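Local coordinates for PBP domain-containing protein (Vibrio parahaemolyticus, PDB 3MUQ), which is of unknown function but is probably a periplasmic-type solute-binding protein that captures a small ligand, at residues F86-P91 / D106-I111. Sequence-based numbering, arbitrary orientation.
Sequences FVIVGP and DVFKEI
A small, wholly apolar helix-on-sheet contact joins Ile88, on strand 78-90, to Val107 and Phe108 on helix 104-113, and all three side chains are buried. Ile88 reaches across with both of its branches. Its CD1 methyl comes to the edge of the Phe108 ring, near the ring plane, 4.0 Å from CE1, while its CG2 methyl meets Val107 CG1 at 4.3 Å. A chi1 of -55° puts CG1 beside the backbone N and CG2 beside the carbonyl carbon, and chi2 of -54° then turns CD1, letting the two ends of this beta-branched side chain meet different helix residues. Phe108 leaves the helix obliquely rather than straight at the strand, yet its long flat side chain swings the ring close to Ile88; the shorter Val107 starts out toward the strand and needs no such reach. With 8.7 Å between the CA atoms of Ile88 and Val107, the backbones stand far enough apart for a layer of side chains, and no hydrogen bond links the two segments. Such layering of helices on a central sheet belongs to the alpha/beta architecture of periplasmic-binding-protein-like domains, and here it lays helix 104-113 against the sheet in what is probably one of the two lobes. The strand is held within the sheet by backbone hydrogen bonds between Ile88 and both Leu187 and Phe188 of strand 185-188. Phe188 also touches the side chains of both Ile88 and Val107, and Met169 packs on Ile88 from strand 168-171. The Phe108 ring also meets Trp135 of helix 126-138, their planes inclined at about 55°.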
ATOM      1  N   PHE A  86       2.513   5.235 -13.822  1.00 20.60           N
ATOM      2  CA  PHE A  86       2.491   4.749 -15.201  1.00 20.41           C
ATOM      3  C   PHE A  86       3.583   5.395 -16.045  1.00 19.46           C
ATOM      4  O   PHE A  86       3.942   6.553 -15.826  1.00 16.59           O
ATOM      5  CB  PHE A  86       1.118   4.987 -15.839  1.00 18.86           C
ATOM      6  CG  PHE A  86       0.025   4.153 -15.241  1.00 17.16           C
ATOM      7  CD1 PHE A  86      -0.180   2.846 -15.668  1.00 23.32           C
ATOM      8  CD2 PHE A  86      -0.792   4.671 -14.244  1.00 19.45           C
ATOM      9  CE1 PHE A  86      -1.176   2.063 -15.113  1.00 21.35           C
ATOM     10  CE2 PHE A  86      -1.802   3.891 -13.673  1.00 21.15           C
ATOM     11  CZ  PHE A  86      -1.991   2.583 -14.110  1.00 23.49           C
ATOM     12  N   VAL A  87       4.122   4.640 -17.001  1.00 12.89           N
ATOM     13  CA  VAL A  87       5.134   5.171 -17.910  1.00 17.96           C
ATOM     14  C   VAL A  87       4.802   4.782 -19.344  1.00 17.26           C
ATOM     15  O   VAL A  87       4.093   3.803 -19.574  1.00 17.23           O
ATOM     16  CB  VAL A  87       6.553   4.666 -17.566  1.00 18.91           C
ATOM     17  CG1 VAL A  87       6.938   5.063 -16.128  1.00 16.51           C
ATOM     18  CG2 VAL A  87       6.653   3.152 -17.764  1.00 14.94           C
ATOM     19  N   ILE A  88       5.310   5.555 -20.299  1.00 14.68           N
ATOM     20  CA  ILE A  88       5.120   5.248 -21.706  1.00 13.79           C
ATOM     21  C   ILE A  88       6.427   4.662 -22.211  1.00 17.80           C
ATOM     22  O   ILE A  88       7.472   5.304 -22.150  1.00 19.67           O
ATOM     23  CB  ILE A  88       4.795   6.495 -22.566  1.00 17.56           C
ATOM     24  CG1 ILE A  88       3.580   7.254 -22.033  1.00 15.43           C
ATOM     25  CG2 ILE A  88       4.608   6.091 -24.050  1.00 15.36           C
ATOM     26  CD1 ILE A  88       2.303   6.393 -21.864  1.00 20.88           C
ATOM     27  N   VAL A  89       6.375   3.428 -22.684  1.00 18.38           N
ATOM     28  CA  VAL A  89       7.567   2.789 -23.209  1.00 16.75           C
ATOM     29  C   VAL A  89       7.429   2.587 -24.717  1.00 23.58           C
ATOM     30  O   VAL A  89       6.319   2.589 -25.257  1.00 21.06           O
ATOM     31  CB  VAL A  89       7.830   1.455 -22.507  1.00 20.60           C
ATOM     32  CG1 VAL A  89       7.743   1.648 -20.967  1.00 17.13           C
ATOM     33  CG2 VAL A  89       6.857   0.401 -22.994  1.00 15.42           C
ATOM     34  N   GLY A  90       8.561   2.445 -25.397  1.00 18.24           N
ATOM     35  CA  GLY A  90       8.564   2.262 -26.835  1.00 15.26           C
ATOM     36  C   GLY A  90       9.953   1.930 -27.344  1.00 19.62           C
ATOM     37  O   GLY A  90      10.862   1.705 -26.555  1.00 19.92           O
ATOM     38  N   PRO A  91      10.125   1.900 -28.674  1.00 21.04           N
ATOM     39  CA  PRO A  91      11.425   1.507 -29.221  1.00 17.53           C
ATOM     40  C   PRO A  91      12.444   2.570 -28.866  1.00 22.81           C
ATOM     41  O   PRO A  91      12.106   3.758 -28.834  1.00 20.86           O
ATOM     42  CB  PRO A  91      11.185   1.485 -30.739  1.00 20.22           C
ATOM     43  CG  PRO A  91       9.686   1.338 -30.896  1.00 23.10           C
ATOM     44  CD  PRO A  91       9.104   2.088 -29.719  1.00 17.54           C
ATOM     45  N   ASP A 106      -0.250  15.052 -25.459  1.00 23.86           N
ATOM     46  CA  ASP A 106       0.554  15.267 -26.663  1.00 24.92           C
ATOM     47  C   ASP A 106       1.144  13.950 -27.177  1.00 26.08           C
ATOM     48  O   ASP A 106       1.166  13.685 -28.389  1.00 29.43           O
ATOM     49  CB  ASP A 106       1.685  16.266 -26.401  1.00 29.73           C
ATOM     50  CG  ASP A 106       1.174  17.679 -26.188  1.00 42.50           C
ATOM     51  OD1 ASP A 106       0.015  17.955 -26.581  1.00 39.93           O
ATOM     52  OD2 ASP A 106       1.927  18.508 -25.623  1.00 46.54           O
ATOM     53  N   VAL A 107       1.624  13.127 -26.255  1.00 17.51           N
ATOM     54  CA  VAL A 107       2.188  11.840 -26.629  1.00 17.43           C
ATOM     55  C   VAL A 107       1.147  10.964 -27.343  1.00 17.90           C
ATOM     56  O   VAL A 107       1.410  10.429 -28.424  1.00 22.76           O
ATOM     57  CB  VAL A 107       2.811  11.091 -25.419  1.00 22.48           C
ATOM     58  CG1 VAL A 107       3.207   9.695 -25.827  1.00 18.94           C
ATOM     59  CG2 VAL A 107       4.036  11.859 -24.871  1.00 18.71           C
ATOM     60  N   PHE A 108      -0.038  10.828 -26.761  1.00 22.36           N
ATOM     61  CA  PHE A 108      -1.090  10.030 -27.398  1.00 25.47           C
ATOM     62  C   PHE A 108      -1.464  10.570 -28.783  1.00 24.94           C
ATOM     63  O   PHE A 108      -1.514   9.819 -29.756  1.00 21.75           O
ATOM     64  CB  PHE A 108      -2.320   9.910 -26.490  1.00 24.01           C
ATOM     65  CG  PHE A 108      -2.211   8.805 -25.468  1.00 23.77           C
ATOM     66  CD1 PHE A 108      -1.065   8.665 -24.701  1.00 31.37           C
ATOM     67  CD2 PHE A 108      -3.253   7.905 -25.276  1.00 23.94           C
ATOM     68  CE1 PHE A 108      -0.959   7.642 -23.758  1.00 34.71           C
ATOM     69  CE2 PHE A 108      -3.162   6.888 -24.334  1.00 26.03           C
ATOM     70  CZ  PHE A 108      -2.018   6.752 -23.580  1.00 32.53           C
ATOM     71  N   LYS A 109      -1.677  11.878 -28.875  1.00 21.90           N
ATOM     72  CA  LYS A 109      -2.060  12.493 -30.139  1.00 29.01           C
ATOM     73  C   LYS A 109      -1.010  12.244 -31.218  1.00 28.03           C
ATOM     74  O   LYS A 109      -1.346  11.922 -32.356  1.00 26.68           O
ATOM     75  CB  LYS A 109      -2.274  13.996 -29.955  1.00 35.60           C
ATOM     76  CG  LYS A 109      -3.507  14.343 -29.152  1.00 43.64           C
ATOM     77  CD  LYS A 109      -3.523  15.801 -28.723  1.00 48.16           C
ATOM     78  CE  LYS A 109      -4.665  16.059 -27.751  1.00 53.28           C
ATOM     79  NZ  LYS A 109      -4.631  17.433 -27.182  1.00 60.89           N
ATOM     80  N   GLU A 110       0.257  12.398 -30.841  1.00 24.95           N
ATOM     81  CA  GLU A 110       1.383  12.239 -31.751  1.00 21.38           C
ATOM     82  C   GLU A 110       1.479  10.791 -32.254  1.00 23.88           C
ATOM     83  O   GLU A 110       1.695  10.537 -33.437  1.00 24.14           O
ATOM     84  CB  GLU A 110       2.665  12.640 -31.015  1.00 28.00           C
ATOM     85  CG  GLU A 110       3.880  12.933 -31.875  1.00 46.45           C
ATOM     86  CD  GLU A 110       4.720  14.075 -31.305  1.00 68.36           C
ATOM     87  OE1 GLU A 110       5.934  14.144 -31.613  1.00 74.29           O
ATOM     88  OE2 GLU A 110       4.160  14.907 -30.549  1.00 73.57           O
ATOM     89  N   ILE A 111       1.335   9.838 -31.342  1.00 21.13           N
ATOM     90  CA  ILE A 111       1.350   8.424 -31.711  1.00 19.82           C
ATOM     91  C   ILE A 111       0.234   8.125 -32.717  1.00 24.67           C
ATOM     92  O   ILE A 111       0.449   7.467 -33.753  1.00 24.24           O
ATOM     93  CB  ILE A 111       1.211   7.532 -30.459  1.00 18.23           C
ATOM     94  CG1 ILE A 111       2.549   7.508 -29.695  1.00 22.47           C
ATOM     95  CG2 ILE A 111       0.765   6.131 -30.845  1.00 18.72           C
ATOM     96  CD1 ILE A 111       2.545   6.656 -28.422  1.00 20.73           C
TER